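Side-chain contact in putative transcription antitermination protein nusG (PDB 3LPE), which stimulates transcription elongation as the Spt5 partner of the Spt4/5 heterodimer, its NGN domain mediating the interaction with RNA polymerase: residues V19-E22 with K23-A26. Sequence-based numbering, arbitrary orientation.
Sequences VGQE and KNIA
Gln21 and Asn24 join side chains across the first turn of a helix, with Gln21 at the N-cap position. The side chain of Gln21, bent at chi2, folds back so that Gln21 OE1 receives Asn24 ND2 at 3.0 Å. This bond is nearly straight at nitrogen (171°) and lies in the amide plane of Asn24, yet it reaches OE1 from above the plane of the Gln21 amide, the two planes being 56° apart. Arg72 NH1 gives the same OE1 a second hydrogen bond, while the aliphatic part of Gln21 packs through CB on Ile25 CD1 at 3.8 Å. Its backbone also takes part, Gln21 O accepting the first helical bond from Ile25 N at 2.9 Å. In the NGN domain this is the step from strand 12-17 of the antiparallel sheet into helix 22-35, whose Lys23 and Ala26 also pack on Trp27 and Leu30 of the neighbouring RNA polymerase subunit E'' chain. Glu22 opens that helix. Its chain turns back at chi2 (87°), carrying the carboxylate over the preceding loop: Glu22 OE2 accepts Gly20 N at 2.9 Å, from above the carboxylate plane, and also Gly51 N. The positive phi of Gly20 suits a residue without a side chain, because a CB here would press against the carbonyl oxygen of Val19; its own O receives a water that accepts from Asn24 N at 2.9 Å. Glu22 OE1 receives another water at 2.7 Å, which in turn accepts from Lys23 N, extending the reach of the acid to another early helix amide; the carboxylate, close to the helix N-terminus, probably interacts favourably with the positive end of the helix dipole. Glu22 O accepts Ala26 N at 2.9 Å.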
ATOM      1  N   VAL A  19      13.880   7.300  -5.032  1.00 22.02           N
ATOM      2  CA  VAL A  19      13.453   8.062  -3.871  1.00 23.70           C
ATOM      3  C   VAL A  19      12.467   9.119  -4.303  1.00 30.78           C
ATOM      4  O   VAL A  19      12.713   9.858  -5.250  1.00 30.13           O
ATOM      5  CB  VAL A  19      14.665   8.684  -3.129  1.00 32.38           C
ATOM      6  CG1 VAL A  19      14.212   9.691  -2.088  1.00 27.01           C
ATOM      7  CG2 VAL A  19      15.505   7.578  -2.491  1.00 35.50           C
ATOM      8  N   GLY A  20      11.330   9.185  -3.614  1.00 26.64           N
ATOM      9  CA  GLY A  20      10.330  10.174  -3.964  1.00 27.30           C
ATOM     10  C   GLY A  20       9.272   9.671  -4.936  1.00 31.96           C
ATOM     11  O   GLY A  20       8.248  10.332  -5.134  1.00 30.44           O
ATOM     12  N   GLN A  21       9.496   8.501  -5.527  1.00 25.94           N
ATOM     13  CA  GLN A  21       8.532   7.908  -6.436  1.00 30.23           C
ATOM     14  C   GLN A  21       7.708   6.780  -5.782  1.00 31.12           C
ATOM     15  O   GLN A  21       7.042   6.012  -6.471  1.00 25.97           O
ATOM     16  CB  GLN A  21       9.248   7.333  -7.667  1.00 22.01           C
ATOM     17  CG  GLN A  21       9.932   8.399  -8.515  1.00 35.28           C
ATOM     18  CD  GLN A  21       8.944   9.340  -9.133  1.00 44.24           C
ATOM     19  OE1 GLN A  21       7.959   8.905  -9.726  1.00 38.62           O
ATOM     20  NE2 GLN A  21       9.190  10.643  -9.004  1.00 37.14           N
ATOM     21  N   GLU A  22       7.759   6.682  -4.469  1.00 23.60           N
ATOM     22  CA  GLU A  22       7.188   5.522  -3.798  1.00 29.34           C
ATOM     23  C   GLU A  22       5.680   5.408  -4.017  1.00 26.26           C
ATOM     24  O   GLU A  22       5.185   4.376  -4.455  1.00 23.87           O
ATOM     25  CB  GLU A  22       7.511   5.558  -2.309  1.00 19.78           C
ATOM     26  CG  GLU A  22       9.019   5.630  -2.013  1.00 25.97           C
ATOM     27  CD  GLU A  22       9.563   7.048  -1.992  1.00 28.32           C
ATOM     28  OE1 GLU A  22       8.826   8.003  -2.329  1.00 23.77           O
ATOM     29  OE2 GLU A  22      10.737   7.204  -1.604  1.00 26.30           O
ATOM     30  N   LYS A  23       4.960   6.467  -3.700  1.00 22.24           N
ATOM     31  CA  LYS A  23       3.500   6.470  -3.873  1.00 32.28           C
ATOM     32  C   LYS A  23       3.112   6.325  -5.337  1.00 35.56           C
ATOM     33  O   LYS A  23       2.166   5.607  -5.657  1.00 28.59           O
ATOM     34  CB  LYS A  23       2.889   7.751  -3.300  1.00 34.84           C
ATOM     35  CG  LYS A  23       2.778   7.767  -1.783  1.00 32.19           C
ATOM     36  CD  LYS A  23       2.372   9.162  -1.316  1.00 35.97           C
ATOM     37  CE  LYS A  23       2.276   9.265   0.177  1.00 55.90           C
ATOM     38  NZ  LYS A  23       1.834  10.632   0.564  1.00 63.86           N
ATOM     39  N   ASN A  24       3.840   7.002  -6.225  1.00 29.26           N
ATOM     40  CA  ASN A  24       3.585   6.879  -7.654  1.00 26.50           C
ATOM     41  C   ASN A  24       3.665   5.433  -8.081  1.00 25.27           C
ATOM     42  O   ASN A  24       2.784   4.929  -8.771  1.00 24.15           O
ATOM     43  CB  ASN A  24       4.578   7.716  -8.500  1.00 25.94           C
ATOM     44  CG  ASN A  24       4.295   9.213  -8.440  1.00 47.84           C
ATOM     45  OD1 ASN A  24       3.240   9.643  -7.987  1.00 42.77           O
ATOM     46  ND2 ASN A  24       5.249  10.015  -8.913  1.00 50.29           N
ATOM     47  N   ILE A  25       4.721   4.747  -7.652  1.00 20.46           N
ATOM     48  CA  ILE A  25       4.903   3.362  -8.054  1.00 24.64           C
ATOM     49  C   ILE A  25       3.848   2.417  -7.415  1.00 22.22           C
ATOM     50  O   ILE A  25       3.372   1.494  -8.054  1.00 21.13           O
ATOM     51  CB  ILE A  25       6.338   2.895  -7.783  1.00 27.86           C
ATOM     52  CG1 ILE A  25       7.243   3.435  -8.888  1.00 29.10           C
ATOM     53  CG2 ILE A  25       6.416   1.378  -7.772  1.00 19.62           C
ATOM     54  CD1 ILE A  25       8.639   3.672  -8.428  1.00 33.98           C
ATOM     55  N   ALA A  26       3.492   2.679  -6.170  1.00 21.09           N
ATOM     56  CA  ALA A  26       2.430   1.910  -5.509  1.00 19.28           C
ATOM     57  C   ALA A  26       1.144   1.989  -6.346  1.00 24.92           C
ATOM     58  O   ALA A  26       0.449   0.999  -6.484  1.00 25.15           O
ATOM     59  CB  ALA A  26       2.174   2.456  -4.132  1.00 19.05           C
TER
HETATM   60  O   HOH W   1       5.484   9.173  -5.361  1.00 28.45           O
HETATM   61  O   HOH W   2       6.258   8.711  -2.306  1.00 31.52           O